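Local coordinates for DNA mimic protein DMP12 (PDB 3W1O) that mimics DNA, binding the dimeric histone-like protein HU at its DNA-binding sites and partially preventing HU from binding DNA, probably as a regulator, at residues 6-12 with 36-42; 24-29 with 115-119; 77-81 with 105-109. All coordinates share one frame; numbering follows the deposited sequence.

Interaction 1: residues 6-12 with 36-42; sequences NLLIFCL and TVVEITE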
loop_
_atom_site.group_PDB
_atom_site.type_symbol
_atom_site.label_atom_id
_atom_site.label_comp_id
_atom_site.label_asym_id
_atom_site.label_seq_id
_atom_site.Cartn_x
_atom_site.Cartn_y
_atom_site.Cartn_z
ATOM N N ASN A 6 5.040 7.145 9.978
ATOM C CA ASN A 6 5.346 6.735 8.592
ATOM C C ASN A 6 4.076 6.416 7.806
ATOM O O ASN A 6 3.076 6.035 8.383
ATOM C CB ASN A 6 6.254 5.510 8.587
ATOM C CG ASN A 6 7.665 5.832 9.005
ATOM O OD1 ASN A 6 8.262 6.777 8.510
ATOM N ND2 ASN A 6 8.213 5.020 9.888
ATOM N N LEU A 7 4.161 6.552 6.498
ATOM C CA LEU A 7 3.124 6.137 5.545
ATOM C C LEU A 7 2.932 4.641 5.636
ATOM O O LEU A 7 3.914 3.910 5.676
ATOM C CB LEU A 7 3.566 6.506 4.120
ATOM C CG LEU A 7 2.863 5.866 2.917
ATOM C CD1 LEU A 7 1.362 6.248 2.952
ATOM C CD2 LEU A 7 3.576 6.414 1.696
ATOM N N LEU A 8 1.672 4.197 5.677
ATOM C CA LEU A 8 1.418 2.755 5.656
ATOM C C LEU A 8 0.630 2.393 4.430
ATOM O O LEU A 8 -0.280 3.114 4.019
ATOM C CB LEU A 8 0.672 2.289 6.902
ATOM C CG LEU A 8 1.313 2.554 8.282
ATOM C CD1 LEU A 8 0.422 1.919 9.348
ATOM C CD2 LEU A 8 2.754 2.025 8.374
ATOM N N ILE A 9 0.974 1.255 3.846
ATOM C CA ILE A 9 0.078 0.636 2.850
ATOM C C ILE A 9 -0.195 -0.721 3.453
ATOM O O ILE A 9 0.759 -1.456 3.737
ATOM C CB ILE A 9 0.792 0.494 1.520
ATOM C CG1 ILE A 9 1.090 1.909 0.957
ATOM C CG2 ILE A 9 -0.031 -0.428 0.558
ATOM C CD1 ILE A 9 1.829 1.948 -0.394
ATOM N N PHE A 10 -1.450 -1.056 3.714
ATOM C CA PHE A 10 -1.687 -2.307 4.395
ATOM C C PHE A 10 -3.083 -2.887 4.162
ATOM O O PHE A 10 -3.983 -2.168 3.640
ATOM C CB PHE A 10 -1.466 -2.129 5.919
ATOM C CG PHE A 10 -2.597 -1.404 6.636
ATOM C CD1 PHE A 10 -3.629 -2.118 7.259
ATOM C CD2 PHE A 10 -2.633 -0.012 6.650
ATOM C CE1 PHE A 10 -4.730 -1.417 7.882
ATOM C CE2 PHE A 10 -3.698 0.667 7.276
ATOM C CZ PHE A 10 -4.735 -0.060 7.903
ATOM N N CYS A 11 -3.243 -4.147 4.594
ATOM C CA CYS A 11 -4.579 -4.709 4.826
ATOM C C CYS A 11 -4.514 -5.433 6.143
ATOM O O CYS A 11 -3.431 -5.622 6.709
ATOM C CB CYS A 11 -5.024 -5.604 3.644
ATOM S SG CYS A 11 -4.001 -7.077 3.455
ATOM N N LEU A 12 -5.677 -5.743 6.713
ATOM C CA LEU A 12 -5.744 -6.582 7.859
ATOM C C LEU A 12 -5.326 -8.000 7.493
ATOM O O LEU A 12 -5.497 -8.456 6.336
ATOM C CB LEU A 12 -7.155 -6.621 8.394
ATOM C CG LEU A 12 -7.665 -5.253 8.817
ATOM C CD1 LEU A 12 -9.044 -5.312 9.536
ATOM C CD2 LEU A 12 -6.639 -4.601 9.709
ATOM N N THR A 36 1.357 -8.021 6.041
ATOM C CA THR A 36 0.235 -7.300 5.381
ATOM C C THR A 36 0.396 -5.796 5.515
ATOM O O THR A 36 -0.463 -5.053 5.045
ATOM C CB THR A 36 -1.148 -7.672 5.952
ATOM O OG1 THR A 36 -1.249 -7.235 7.328
ATOM C CG2 THR A 36 -1.381 -9.232 5.840
ATOM N N VAL A 37 1.492 -5.359 6.154
ATOM C CA VAL A 37 1.690 -3.944 6.429
ATOM C C VAL A 37 2.999 -3.540 5.801
ATOM O O VAL A 37 4.052 -4.189 6.046
ATOM C CB VAL A 37 1.700 -3.586 7.924
ATOM C CG1 VAL A 37 2.132 -2.099 8.104
ATOM C CG2 VAL A 37 0.361 -3.837 8.579
ATOM N N VAL A 38 2.970 -2.498 4.978
ATOM C CA VAL A 38 4.228 -1.933 4.516
ATOM C C VAL A 38 4.379 -0.551 5.181
ATOM O O VAL A 38 3.545 0.310 4.995
ATOM C CB VAL A 38 4.266 -1.771 2.997
ATOM C CG1 VAL A 38 5.636 -1.242 2.560
ATOM C CG2 VAL A 38 3.990 -3.122 2.301
ATOM N N GLU A 39 5.469 -0.346 5.915
ATOM C CA GLU A 39 5.781 0.947 6.493
ATOM C C GLU A 39 6.775 1.615 5.565
ATOM O O GLU A 39 7.771 0.994 5.180
ATOM C CB GLU A 39 6.443 0.692 7.860
ATOM C CG GLU A 39 6.894 1.929 8.571
ATOM C CD GLU A 39 7.635 1.578 9.846
ATOM O OE1 GLU A 39 8.431 0.598 9.855
ATOM O OE2 GLU A 39 7.407 2.302 10.821
ATOM N N ILE A 40 6.538 2.878 5.206
ATOM C CA ILE A 40 7.338 3.530 4.193
ATOM C C ILE A 40 7.879 4.821 4.770
ATOM O O ILE A 40 7.104 5.680 5.144
ATOM C CB ILE A 40 6.532 3.825 2.932
ATOM C CG1 ILE A 40 5.880 2.534 2.457
ATOM C CG2 ILE A 40 7.457 4.378 1.792
ATOM C CD1 ILE A 40 5.038 2.669 1.144
ATOM N N THR A 41 9.201 4.982 4.772
ATOM C CA THR A 41 9.752 6.142 5.440
ATOM C C THR A 41 9.787 7.344 4.500
ATOM O O THR A 41 9.657 7.205 3.293
ATOM C CB THR A 41 11.184 5.848 5.884
ATOM O OG1 THR A 41 11.973 5.613 4.714
ATOM C CG2 THR A 41 11.195 4.608 6.768
ATOM N N GLU A 42 10.003 8.534 5.060
ATOM C CA GLU A 42 10.260 9.710 4.217
ATOM C C GLU A 42 11.320 9.451 3.137
ATOM O O GLU A 42 11.163 9.880 1.979
ATOM C CB GLU A 42 10.692 10.909 5.084
ATOM C CG GLU A 42 9.621 11.381 6.039
ATOM C CD GLU A 42 10.148 12.363 7.108
ATOM O OE1 GLU A 42 11.336 12.762 7.031
ATOM O OE2 GLU A 42 9.355 12.725 8.011
HETATM O O HOH W 1 10.248 8.524 8.014
#
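Leu-7 to Phe-10 pair with Val-37 to Ile-40 as antiparallel strands of the four-stranded sheet, 37-40 being outermost. Ile-9 faces Val-38 in a hydrogen-bonded pair, Ile-9 N to Val-38 O (3.0 Å) and Val-38 N to Ile-9 O (2.7 Å). The aliphatic side chains of Leu-7, Ile-9, Val-38 and Ile-40 suit the buried sheet face they share; there CD1 of Ile-40 packs against CD1 of Ile-9 at 3.6 Å, and Val-38 also touches Leu-97 and Val-104 of helix 96-111.

Asn-6 closes one end. Its CB lies 3.6 Å from both Ile-40 O and Glu-39 CG, and its CG 3.9 Å from Ile-40 O. With CG anti to its own carbonyl carbon (chi1 -73°), the amide reaches across to strand 37-40: ND2 donates to Glu-39 OE2 (3.0 Å), meeting it from above the carboxylate plane, while OD1 lies near Thr-41 CA and accepts from a water that also takes the N-H of Glu-42. Glu-39 is partly exposed, a place that suits its polar end. At the other end Thr-36 O accepts from Cys-11 N, and Thr-36 OG1, also bonded to Ser-34 OG, donates to Cys-11 O at 2.8 Å.

Interaction 2: residues 24-29 with 115-119; sequences MIDWAY and VIFHF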
loop_
_atom_site.group_PDB
_atom_site.type_symbol
_atom_site.label_atom_id
_atom_site.label_comp_id
_atom_site.label_asym_id
_atom_site.label_seq_id
_atom_site.Cartn_x
_atom_site.Cartn_y
_atom_site.Cartn_z
ATOM N N MET A 24 -8.601 0.228 12.889
ATOM C CA MET A 24 -7.816 -0.503 11.859
ATOM C C MET A 24 -6.456 0.160 11.712
ATOM O O MET A 24 -5.428 -0.503 11.570
ATOM C CB MET A 24 -8.467 -0.483 10.460
ATOM C CG MET A 24 -9.734 -1.234 10.343
ATOM S SD MET A 24 -10.585 -0.961 8.738
ATOM C CE MET A 24 -9.595 -2.027 7.635
ATOM N N ILE A 25 -6.454 1.494 11.713
ATOM C CA ILE A 25 -5.172 2.238 11.582
ATOM C C ILE A 25 -4.291 1.953 12.801
ATOM O O ILE A 25 -3.088 1.711 12.659
ATOM C CB ILE A 25 -5.387 3.768 11.478
ATOM C CG1 ILE A 25 -6.263 4.104 10.263
ATOM C CG2 ILE A 25 -4.029 4.526 11.369
ATOM C CD1 ILE A 25 -5.642 3.683 8.911
ATOM N N ASP A 26 -4.899 1.992 13.982
ATOM C CA ASP A 26 -4.189 1.660 15.208
ATOM C C ASP A 26 -3.604 0.254 15.112
ATOM O O ASP A 26 -2.452 0.064 15.432
ATOM C CB ASP A 26 -5.103 1.746 16.417
ATOM C CG ASP A 26 -5.561 3.170 16.727
ATOM O OD1 ASP A 26 -4.936 4.169 16.267
ATOM O OD2 ASP A 26 -6.574 3.263 17.464
ATOM N N TRP A 27 -4.391 -0.707 14.629
ATOM C CA TRP A 27 -3.926 -2.075 14.428
ATOM C C TRP A 27 -2.686 -2.081 13.526
ATOM O O TRP A 27 -1.690 -2.739 13.869
ATOM C CB TRP A 27 -5.016 -2.970 13.842
ATOM C CG TRP A 27 -4.572 -4.378 13.625
ATOM C CD1 TRP A 27 -4.704 -5.418 14.496
ATOM C CD2 TRP A 27 -3.944 -4.911 12.437
ATOM N NE1 TRP A 27 -4.201 -6.559 13.931
ATOM C CE2 TRP A 27 -3.714 -6.280 12.677
ATOM C CE3 TRP A 27 -3.555 -4.349 11.193
ATOM C CZ2 TRP A 27 -3.095 -7.140 11.722
ATOM C CZ3 TRP A 27 -2.952 -5.188 10.233
ATOM C CH2 TRP A 27 -2.712 -6.565 10.510
ATOM N N ALA A 28 -2.719 -1.339 12.414
ATOM C CA ALA A 28 -1.600 -1.383 11.462
ATOM C C ALA A 28 -0.313 -0.870 12.137
ATOM O O ALA A 28 0.733 -1.510 12.027
ATOM C CB ALA A 28 -1.943 -0.555 10.244
ATOM N N TYR A 29 -0.419 0.270 12.833
ATOM C CA TYR A 29 0.773 0.853 13.494
ATOM C C TYR A 29 1.295 -0.041 14.587
ATOM O O TYR A 29 2.502 -0.020 14.869
ATOM C CB TYR A 29 0.487 2.259 14.042
ATOM C CG TYR A 29 0.595 3.307 12.957
ATOM C CD1 TYR A 29 1.819 3.561 12.316
ATOM C CD2 TYR A 29 -0.525 4.026 12.549
ATOM C CE1 TYR A 29 1.914 4.525 11.289
ATOM C CE2 TYR A 29 -0.437 4.983 11.538
ATOM C CZ TYR A 29 0.766 5.237 10.916
ATOM O OH TYR A 29 0.820 6.182 9.896
ATOM N N VAL A 115 -7.457 -2.696 0.753
ATOM C CA VAL A 115 -6.106 -2.168 1.014
ATOM C C VAL A 115 -6.220 -0.711 1.413
ATOM O O VAL A 115 -6.922 0.049 0.757
ATOM C CB VAL A 115 -5.233 -2.367 -0.215
ATOM C CG1 VAL A 115 -3.944 -1.570 -0.120
ATOM C CG2 VAL A 115 -4.875 -3.857 -0.323
ATOM N N ILE A 116 -5.548 -0.314 2.484
ATOM C CA ILE A 116 -5.555 1.093 2.916
ATOM C C ILE A 116 -4.203 1.742 2.692
ATOM O O ILE A 116 -3.156 1.113 2.945
ATOM C CB ILE A 116 -5.865 1.124 4.409
ATOM C CG1 ILE A 116 -7.302 0.572 4.599
ATOM C CG2 ILE A 116 -5.706 2.537 4.979
ATOM C CD1 ILE A 116 -7.623 0.290 5.997
ATOM N N PHE A 117 -4.220 2.976 2.191
ATOM C CA PHE A 117 -3.016 3.786 2.263
ATOM C C PHE A 117 -3.300 4.821 3.344
ATOM O O PHE A 117 -4.289 5.536 3.249
ATOM C CB PHE A 117 -2.723 4.533 0.947
ATOM C CG PHE A 117 -2.508 3.667 -0.277
ATOM C CD1 PHE A 117 -2.390 2.279 -0.206
ATOM C CD2 PHE A 117 -2.377 4.264 -1.509
ATOM C CE1 PHE A 117 -2.196 1.501 -1.389
ATOM C CE2 PHE A 117 -2.173 3.487 -2.688
ATOM C CZ PHE A 117 -2.087 2.117 -2.601
ATOM N N HIS A 118 -2.435 4.926 4.336
ATOM C CA HIS A 118 -2.673 5.909 5.433
ATOM C C HIS A 118 -1.410 6.723 5.708
ATOM O O HIS A 118 -0.340 6.152 5.810
ATOM C CB HIS A 118 -3.120 5.218 6.707
ATOM C CG HIS A 118 -3.144 6.144 7.896
ATOM N ND1 HIS A 118 -4.189 7.018 8.133
ATOM C CD2 HIS A 118 -2.205 6.409 8.846
ATOM C CE1 HIS A 118 -3.916 7.745 9.211
ATOM N NE2 HIS A 118 -2.719 7.398 9.661
ATOM N N PHE A 119 -1.545 8.043 5.828
ATOM C CA PHE A 119 -0.378 8.879 6.151
ATOM C C PHE A 119 -0.928 10.054 6.944
ATOM O O PHE A 119 -2.064 10.537 6.740
ATOM C CB PHE A 119 0.265 9.368 4.852
ATOM C CG PHE A 119 1.673 9.890 4.977
ATOM C CD1 PHE A 119 2.489 9.574 6.066
ATOM C CD2 PHE A 119 2.209 10.644 3.946
ATOM C CE1 PHE A 119 3.836 10.026 6.117
ATOM C CE2 PHE A 119 3.565 11.099 3.987
ATOM C CZ PHE A 119 4.361 10.790 5.077
ATOM O OXT PHE A 119 -0.230 10.509 7.866
#
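His-118 and Ile-25 bury the most surface where helix 21-30 packs across one face of the antiparallel sheet, at 80° to strand 115-118. The imidazole is laid against the isoleucine: CG2 of Ile-25 sits over the middle of the ring, 3.6 Å from its centroid and 14° off the ring normal, a CH-pi contact. The other branch, CD1, bends round to touch His-118 CB and CG, both at 3.7 Å. A branched aliphatic suits this place because its two arms cover the ring and its root together. With CG anti to the backbone N, the histidine sends its ring out from the strand toward the helix, where Ile-25 meets its face.

Ile-116, two residues earlier on the same face of the strand, extends the apolar patch. Its CG2 meets Ile-25 CD1 at 4.1 Å, and its CD1 makes a snug approach to Met-24 CE at 3.5 Å, slightly closer than carbon atoms normally pack. The flexible thioether chain of Met-24 bends near its end to reach it.

Tyr-29, one turn on from Ile-25, meets the imidazole rim to rim, the planes 80° apart, with OH 3.2 Å from His-118 CD2. Its hydroxyl is hydrogen-bonded to Asn-6 O, before strand 7-10, while His-118 ND1 bonds to Asp-72. The helix thus lies over strand 115-118 and its two neighbours, Ala-28 resting on Leu-8 of strand 7-10 and Ile-25 touching Asp-72 of strand 72-75.

Interaction 3: residues 77-81 with 105-109; sequences KESIL and LEYAI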
loop_
_atom_site.group_PDB
_atom_site.type_symbol
_atom_site.label_atom_id
_atom_site.label_comp_id
_atom_site.label_asym_id
_atom_site.label_seq_id
_atom_site.Cartn_x
_atom_site.Cartn_y
_atom_site.Cartn_z
ATOM N N LYS A 77 -10.756 -4.284 -4.823
ATOM C CA LYS A 77 -10.169 -5.397 -5.601
ATOM C C LYS A 77 -9.787 -5.016 -7.038
ATOM O O LYS A 77 -8.699 -5.316 -7.487
ATOM C CB LYS A 77 -11.093 -6.621 -5.621
ATOM C CG LYS A 77 -10.498 -7.803 -6.359
ATOM C CD LYS A 77 -11.487 -8.935 -6.499
ATOM C CE LYS A 77 -10.773 -10.188 -6.976
ATOM N NZ LYS A 77 -11.596 -11.443 -6.773
ATOM N N GLU A 78 -10.692 -4.371 -7.770
ATOM C CA GLU A 78 -10.375 -3.966 -9.144
ATOM C C GLU A 78 -9.076 -3.162 -9.217
ATOM O O GLU A 78 -8.204 -3.436 -10.039
ATOM C CB GLU A 78 -11.491 -3.097 -9.750
ATOM C CG GLU A 78 -11.325 -2.901 -11.260
ATOM C CD GLU A 78 -12.378 -1.969 -11.885
ATOM O OE1 GLU A 78 -13.407 -1.683 -11.228
ATOM O OE2 GLU A 78 -12.170 -1.523 -13.036
ATOM N N SER A 79 -8.980 -2.144 -8.359
ATOM C CA SER A 79 -7.812 -1.287 -8.354
ATOM C C SER A 79 -6.577 -2.028 -7.795
ATOM O O SER A 79 -5.453 -1.787 -8.273
ATOM C CB SER A 79 -8.098 -0.034 -7.528
ATOM O OG SER A 79 -9.059 0.793 -8.200
ATOM N N ILE A 80 -6.789 -2.893 -6.816
ATOM C CA ILE A 80 -5.682 -3.715 -6.248
ATOM C C ILE A 80 -4.992 -4.512 -7.361
ATOM O O ILE A 80 -3.757 -4.512 -7.484
ATOM C CB ILE A 80 -6.142 -4.646 -5.102
ATOM C CG1 ILE A 80 -6.521 -3.826 -3.857
ATOM C CG2 ILE A 80 -5.029 -5.654 -4.670
ATOM C CD1 ILE A 80 -7.353 -4.614 -2.829
ATOM N N LEU A 81 -5.806 -5.182 -8.180
ATOM C CA LEU A 81 -5.275 -5.979 -9.269
ATOM C C LEU A 81 -4.593 -5.104 -10.284
ATOM O O LEU A 81 -3.544 -5.462 -10.777
ATOM C CB LEU A 81 -6.392 -6.780 -9.953
ATOM C CG LEU A 81 -6.865 -7.957 -9.122
ATOM C CD1 LEU A 81 -8.225 -8.471 -9.618
ATOM C CD2 LEU A 81 -5.800 -9.061 -9.134
ATOM N N LEU A 105 -0.796 -6.442 -1.730
ATOM C CA LEU A 105 -1.845 -6.532 -2.754
ATOM C C LEU A 105 -2.278 -7.998 -2.987
ATOM O O LEU A 105 -3.469 -8.332 -2.957
ATOM C CB LEU A 105 -1.387 -5.857 -4.058
ATOM C CG LEU A 105 -0.969 -4.372 -3.927
ATOM C CD1 LEU A 105 -0.523 -3.847 -5.287
ATOM C CD2 LEU A 105 -2.097 -3.501 -3.317
ATOM N N GLU A 106 -1.315 -8.883 -3.169
ATOM C CA GLU A 106 -1.641 -10.318 -3.330
ATOM C C GLU A 106 -2.402 -10.880 -2.149
ATOM O O GLU A 106 -3.381 -11.646 -2.324
ATOM C CB GLU A 106 -0.348 -11.131 -3.574
ATOM C CG GLU A 106 0.265 -10.793 -4.903
ATOM C CD GLU A 106 1.524 -11.566 -5.222
ATOM O OE1 GLU A 106 2.064 -12.205 -4.308
ATOM O OE2 GLU A 106 1.976 -11.511 -6.394
ATOM N N TYR A 107 -1.983 -10.513 -0.940
ATOM C CA TYR A 107 -2.604 -11.036 0.239
ATOM C C TYR A 107 -4.068 -10.557 0.267
ATOM O O TYR A 107 -4.982 -11.290 0.706
ATOM C CB TYR A 107 -1.895 -10.512 1.481
ATOM C CG TYR A 107 -2.329 -11.125 2.780
ATOM C CD1 TYR A 107 -1.572 -12.101 3.413
ATOM C CD2 TYR A 107 -3.504 -10.695 3.418
ATOM C CE1 TYR A 107 -1.955 -12.661 4.658
ATOM C CE2 TYR A 107 -3.905 -11.283 4.622
ATOM C CZ TYR A 107 -3.137 -12.219 5.241
ATOM O OH TYR A 107 -3.566 -12.743 6.428
ATOM N N ALA A 108 -4.274 -9.313 -0.103
ATOM C CA ALA A 108 -5.615 -8.704 -0.005
ATOM C C ALA A 108 -6.502 -9.365 -1.033
ATOM O O ALA A 108 -7.680 -9.563 -0.781
ATOM C CB ALA A 108 -5.552 -7.206 -0.276
ATOM N N ILE A 109 -5.937 -9.646 -2.201
ATOM C CA ILE A 109 -6.695 -10.403 -3.221
ATOM C C ILE A 109 -7.059 -11.750 -2.665
ATOM O O ILE A 109 -8.243 -12.130 -2.671
ATOM C CB ILE A 109 -5.961 -10.566 -4.544
ATOM C CG1 ILE A 109 -5.811 -9.232 -5.266
ATOM C CG2 ILE A 109 -6.710 -11.547 -5.466
ATOM C CD1 ILE A 109 -7.130 -8.490 -5.434
#
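Two helices of DMP12, 77-88 and 96-111, form an antiparallel hairpin, and here the first turn of one packs against the later part of the other. Segments 77-81 and 105-109 run at 145° to each other with axes 9.9 Å apart at closest approach. No hydrogen bond links them; the join is made by aliphatic side chains.

Ile-80 and Ile-109 bury the most surface and run antiparallel alongside one another. The CG2 methyl of Ile-80 has three neighbours: it lies 3.6 Å from Ile-109 CD1, 3.7 Å from Leu-105 CB and 3.5 Å from the backbone O of Leu-105. This branch stands anti to the backbone N of Ile-80, while CG1 takes the position anti to the carbonyl carbon (chi1 -69°) and carries CD1 on to Ala-108 CB at 4.1 Å. The short alanine side chain lets CD1 of Ile-80 lie over this part of the helix, and the branched isoleucine meets several partners at once.

Ile-109 closes the more exposed margin. Its CD1 lies among three residues of the opposing helix: besides Ile-80, it touches CG of Leu-81 at 3.7 Å and the aliphatic CG of Lys-77 at 3.6 Å. Both of these side chains lie roughly perpendicular to Ile-109. Lysine suits such a border, since its first methylenes can pack against isoleucine while the extended chain carries the ammonium group onward, NZ lying well beyond the touching CG.

The hairpin continues past this contact, Leu-105 also touching Val-83 and Lys-84. Toward the sheet, Ile-80, Leu-105 and Ala-108 all pack on Val-115 at the start of strand 115-118, the strand that follows helix 96-111; helix 77-88 in turn follows strand 72-75.

Overall arrangement
Strand 115-118 connects the three contacts. It lies beside strand 7-10, joining interaction 1 to interaction 2 (centres 7 Å apart) through a probable hydrogen bond from Ile-116 N to Phe-10 O at 2.7 Å. Its other face meets the helix pair of interaction 3, Val-115 CG2 lying 3.4 Å from Ala-108 CB; interactions 2 and 3 have centres 16 Å apart. Interaction 1, whose centre is about 15 Å from that of interaction 3, touches it where Cys-11 SG lies 4.0 Å from Ala-108 CB. Helices thus cover both faces of one sheet. The bound magnesium ion is about 10, 11 and 13 Å from the side chains of Leu-12, Ala-108 and Met-24, a direct partner in none of the three.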